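PDB 5Y0T: thermotoga maritima TmcAL from Thermotoga maritima, which is a HIGH nucleotidyl transferase family protein of the HUP clan that holds adenosine-5'-rp-alpha-thio-triphosphate in a pocket of its nucleotide-binding fold. Local coordinates for residues A[103-114]-A[160-169]. Numbering follows the deposited sequence.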
loop_
_atom_site.group_PDB
_atom_site.type_symbol
_atom_site.label_atom_id
_atom_site.label_comp_id
_atom_site.label_asym_id
_atom_site.label_seq_id
_atom_site.Cartn_x
_atom_site.Cartn_y
_atom_site.Cartn_z
ATOM N N SER A 103 -36.699 3.810 10.442
ATOM C CA SER A 103 -37.351 3.025 9.396
ATOM C C SER A 103 -38.132 3.925 8.437
ATOM O O SER A 103 -38.767 4.894 8.861
ATOM C CB SER A 103 -38.265 1.980 10.053
ATOM O OG SER A 103 -39.247 1.476 9.169
ATOM N N GLU A 104 -38.087 3.626 7.141
ATOM C CA GLU A 104 -38.867 4.409 6.189
ATOM C C GLU A 104 -40.360 4.128 6.338
ATOM O O GLU A 104 -41.203 5.040 6.219
ATOM C CB GLU A 104 -38.423 4.124 4.744
ATOM C CG GLU A 104 -37.005 4.620 4.404
ATOM C CD GLU A 104 -35.917 3.598 4.709
ATOM O OE1 GLU A 104 -36.221 2.548 5.330
ATOM O OE2 GLU A 104 -34.750 3.850 4.329
ATOM N N SER A 105 -40.699 2.854 6.520
ATOM C CA SER A 105 -42.100 2.449 6.635
ATOM C C SER A 105 -42.639 2.588 8.057
ATOM O O SER A 105 -43.834 2.780 8.242
ATOM C CB SER A 105 -42.286 1.006 6.174
ATOM O OG SER A 105 -41.606 0.133 7.058
ATOM N N ASN A 106 -41.745 2.463 9.044
ATOM C CA ASN A 106 -42.127 2.378 10.461
ATOM C C ASN A 106 -43.109 1.219 10.691
ATOM O O ASN A 106 -44.068 1.323 11.472
ATOM C CB ASN A 106 -42.739 3.706 10.942
ATOM C CG ASN A 106 -42.797 3.809 12.462
ATOM O OD1 ASN A 106 -41.951 3.252 13.167
ATOM N ND2 ASN A 106 -43.814 4.500 12.973
ATOM N N ASP A 107 -42.900 0.127 9.960
ATOM C CA ASP A 107 -43.772 -1.037 10.082
ATOM C C ASP A 107 -42.978 -2.229 10.618
ATOM O O ASP A 107 -42.453 -3.024 9.833
ATOM C CB ASP A 107 -44.355 -1.345 8.696
ATOM C CG ASP A 107 -45.467 -2.378 8.720
ATOM O OD1 ASP A 107 -45.628 -3.086 9.736
ATOM O OD2 ASP A 107 -46.167 -2.484 7.685
ATOM N N ILE A 108 -43.017 -2.448 11.930
ATOM C CA ILE A 108 -42.126 -3.434 12.536
ATOM C C ILE A 108 -42.654 -4.838 12.257
ATOM O O ILE A 108 -41.885 -5.788 12.107
ATOM C CB ILE A 108 -41.980 -3.226 14.065
ATOM C CG1 ILE A 108 -41.006 -4.240 14.656
ATOM C CG2 ILE A 108 -43.342 -3.309 14.766
ATOM C CD1 ILE A 108 -39.562 -3.997 14.275
ATOM N N GLU A 109 -43.973 -4.958 12.180
ATOM C CA GLU A 109 -44.607 -6.251 11.940
ATOM C C GLU A 109 -44.246 -6.789 10.562
ATOM O O GLU A 109 -43.958 -7.972 10.418
ATOM C CB GLU A 109 -46.125 -6.149 12.079
ATOM C CG GLU A 109 -46.590 -5.893 13.497
ATOM C CD GLU A 109 -47.950 -6.506 13.773
ATOM O OE1 GLU A 109 -48.469 -7.233 12.894
ATOM O OE2 GLU A 109 -48.497 -6.262 14.870
ATOM N N PHE A 110 -44.242 -5.912 9.561
ATOM C CA PHE A 110 -43.823 -6.311 8.218
ATOM C C PHE A 110 -42.368 -6.793 8.225
ATOM O O PHE A 110 -42.046 -7.847 7.661
ATOM C CB PHE A 110 -44.003 -5.162 7.209
ATOM C CG PHE A 110 -43.296 -5.405 5.895
ATOM C CD1 PHE A 110 -43.811 -6.300 4.972
ATOM C CD2 PHE A 110 -42.103 -4.764 5.603
ATOM C CE1 PHE A 110 -43.153 -6.545 3.769
ATOM C CE2 PHE A 110 -41.435 -5.004 4.412
ATOM C CZ PHE A 110 -41.965 -5.900 3.488
ATOM N N LEU A 111 -41.489 -6.052 8.897
ATOM C CA LEU A 111 -40.064 -6.400 8.887
ATOM C C LEU A 111 -39.813 -7.727 9.610
ATOM O O LEU A 111 -38.977 -8.529 9.198
ATOM C CB LEU A 111 -39.238 -5.289 9.530
ATOM C CG LEU A 111 -39.399 -3.917 8.875
ATOM C CD1 LEU A 111 -38.499 -2.895 9.568
ATOM C CD2 LEU A 111 -39.079 -3.999 7.388
ATOM N N GLN A 112 -40.548 -7.954 10.690
ATOM C CA GLN A 112 -40.418 -9.201 11.428
ATOM C C GLN A 112 -40.910 -10.395 10.611
ATOM O O GLN A 112 -40.304 -11.468 10.665
ATOM C CB GLN A 112 -41.175 -9.117 12.764
ATOM C CG GLN A 112 -40.325 -8.496 13.887
ATOM C CD GLN A 112 -41.145 -8.056 15.080
ATOM O OE1 GLN A 112 -42.372 -8.207 15.099
ATOM N NE2 GLN A 112 -40.472 -7.501 16.089
ATOM N N ARG A 113 -42.003 -10.218 9.871
ATOM C CA ARG A 113 -42.498 -11.287 9.005
ATOM C C ARG A 113 -41.454 -11.658 7.967
ATOM O O ARG A 113 -41.214 -12.841 7.703
ATOM C CB ARG A 113 -43.805 -10.884 8.304
ATOM C CG ARG A 113 -45.053 -11.546 8.883
ATOM C CD ARG A 113 -46.291 -11.398 7.969
ATOM N NE ARG A 113 -46.554 -10.014 7.571
ATOM C CZ ARG A 113 -47.043 -9.073 8.378
ATOM N NH1 ARG A 113 -47.321 -9.353 9.648
ATOM N NH2 ARG A 113 -47.248 -7.840 7.918
ATOM N N VAL A 114 -40.831 -10.651 7.366
ATOM C CA VAL A 114 -39.819 -10.925 6.351
ATOM C C VAL A 114 -38.606 -11.593 6.984
ATOM O O VAL A 114 -38.093 -12.583 6.450
ATOM C CB VAL A 114 -39.374 -9.649 5.602
ATOM C CG1 VAL A 114 -38.168 -9.938 4.718
ATOM C CG2 VAL A 114 -40.520 -9.101 4.768
ATOM N N GLU A 160 -46.210 -5.034 -0.943
ATOM C CA GLU A 160 -45.700 -4.656 0.364
ATOM C C GLU A 160 -44.190 -4.904 0.446
ATOM O O GLU A 160 -43.469 -4.187 1.139
ATOM C CB GLU A 160 -46.430 -5.415 1.475
ATOM C CG GLU A 160 -46.804 -4.529 2.662
ATOM C CD GLU A 160 -47.212 -5.315 3.900
ATOM O OE1 GLU A 160 -47.497 -6.528 3.777
ATOM O OE2 GLU A 160 -47.240 -4.715 5.001
ATOM N N VAL A 161 -43.718 -5.908 -0.287
ATOM C CA VAL A 161 -42.296 -6.257 -0.315
ATOM C C VAL A 161 -41.450 -5.120 -0.901
ATOM O O VAL A 161 -40.256 -5.006 -0.604
ATOM C CB VAL A 161 -42.067 -7.569 -1.117
ATOM C CG1 VAL A 161 -40.608 -8.025 -1.040
ATOM C CG2 VAL A 161 -42.984 -8.670 -0.593
ATOM N N LEU A 162 -42.073 -4.261 -1.707
ATOM C CA LEU A 162 -41.380 -3.097 -2.264
ATOM C C LEU A 162 -40.776 -2.185 -1.185
ATOM O O LEU A 162 -39.877 -1.395 -1.475
ATOM C CB LEU A 162 -42.326 -2.288 -3.152
ATOM C CG LEU A 162 -42.722 -2.954 -4.468
ATOM C CD1 LEU A 162 -43.915 -2.241 -5.103
ATOM C CD2 LEU A 162 -41.538 -2.959 -5.420
ATOM N N LYS A 163 -41.251 -2.301 0.055
ATOM C CA LYS A 163 -40.676 -1.530 1.161
ATOM C C LYS A 163 -39.190 -1.845 1.345
ATOM O O LYS A 163 -38.428 -1.042 1.889
ATOM C CB LYS A 163 -41.430 -1.807 2.462
ATOM C CG LYS A 163 -42.855 -1.240 2.520
ATOM C CD LYS A 163 -43.560 -1.744 3.782
ATOM C CE LYS A 163 -45.057 -1.529 3.719
ATOM N NZ LYS A 163 -45.718 -2.222 4.860
ATOM N N LEU A 164 -38.776 -3.011 0.864
ATOM C CA LEU A 164 -37.407 -3.471 1.045
ATOM C C LEU A 164 -36.483 -2.860 -0.001
ATOM O O LEU A 164 -35.326 -3.240 -0.106
ATOM C CB LEU A 164 -37.349 -5.000 1.008
ATOM C CG LEU A 164 -38.079 -5.676 2.178
ATOM C CD1 LEU A 164 -38.088 -7.194 2.031
ATOM C CD2 LEU A 164 -37.459 -5.273 3.514
ATOM N N GLU A 165 -36.991 -1.936 -0.808
ATOM C CA GLU A 165 -36.101 -1.176 -1.683
ATOM C C GLU A 165 -35.456 -0.020 -0.919
ATOM O O GLU A 165 -34.561 0.655 -1.426
ATOM C CB GLU A 165 -36.851 -0.653 -2.909
ATOM C CG GLU A 165 -37.484 -1.751 -3.733
ATOM C CD GLU A 165 -38.047 -1.257 -5.053
ATOM O OE1 GLU A 165 -38.161 -0.027 -5.248
ATOM O OE2 GLU A 165 -38.376 -2.114 -5.895
ATOM N N LYS A 166 -35.920 0.202 0.305
ATOM C CA LYS A 166 -35.449 1.321 1.111
ATOM C C LYS A 166 -34.361 0.836 2.060
ATOM O O LYS A 166 -34.553 -0.161 2.758
ATOM C CB LYS A 166 -36.609 1.951 1.896
ATOM C CG LYS A 166 -37.788 2.437 1.034
ATOM C CD LYS A 166 -37.435 3.668 0.221
ATOM C CE LYS A 166 -38.649 4.187 -0.541
ATOM N NZ LYS A 166 -38.297 5.270 -1.505
ATOM N N SER A 167 -33.232 1.541 2.076
ATOM C CA SER A 167 -32.017 1.088 2.777
ATOM C C SER A 167 -32.229 0.731 4.244
ATOM O O SER A 167 -31.781 -0.323 4.726
ATOM C CB SER A 167 -30.931 2.167 2.691
ATOM O OG SER A 167 -30.603 2.474 1.350
ATOM N N ASN A 168 -32.910 1.606 4.972
ATOM C CA ASN A 168 -32.978 1.431 6.419
ATOM C C ASN A 168 -33.876 0.259 6.826
ATOM O O ASN A 168 -33.587 -0.434 7.803
ATOM C CB ASN A 168 -33.417 2.738 7.077
ATOM C CG ASN A 168 -32.324 3.805 7.011
ATOM O OD1 ASN A 168 -31.424 3.831 7.847
ATOM N ND2 ASN A 168 -32.395 4.678 6.011
ATOM N N ASP A 169 -34.930 0.007 6.051
ATOM C CA ASP A 169 -35.798 -1.143 6.314
ATOM C C ASP A 169 -35.094 -2.460 5.958
ATOM O O ASP A 169 -35.263 -3.452 6.657
ATOM C CB ASP A 169 -37.135 -0.984 5.569
ATOM C CG ASP A 169 -38.127 -0.123 6.357
ATOM O OD1 ASP A 169 -37.820 0.170 7.535
ATOM O OD2 ASP A 169 -39.205 0.248 5.834
#
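Asp169, in the first turn of helix 167-182, is gripped by Ser103 and Ser105 where parallel strand 98-103 of the HUP-type alpha/beta fold ends. Ser103 OG donates to Asp169 OD1 at 2.5 Å, on the syn lone pair. The other oxygen takes two bonds from opposite faces of its carboxylate plane: Ser105 N approaches on the syn side, while Ser105 OG, 2.7 Å from Asp169 OD2, comes from above. With both oxygens held, the buried carboxylate has little freedom to rotate. Next to it, Glu104 bends at chi2 (89°) and brings its carboxylate to the same helix start, where OE2 accepts from Asn168 N on the syn lone pair and from Asn168 ND2 (3.0 Å) above the plane. This probably helps to position Asn168, whose side chain borders the bound adenosine-5'-rp-alpha-thio-triphosphate.

Further along helix 108-120, Val114 CG1 meets Leu164 CD1 tip to tip at 3.8 Å, and Phe110 lies between Val114 CG2 and Lys163 CD on opposite faces. Against these buried parts stands a partly exposed salt-bridge network: the extended Lys163 chain passes over the Phe110 ring, and NZ bridges Asp107 OD2, a weak hydrogen bond, and Glu160 OE2, met at 2.9 Å on its anti side.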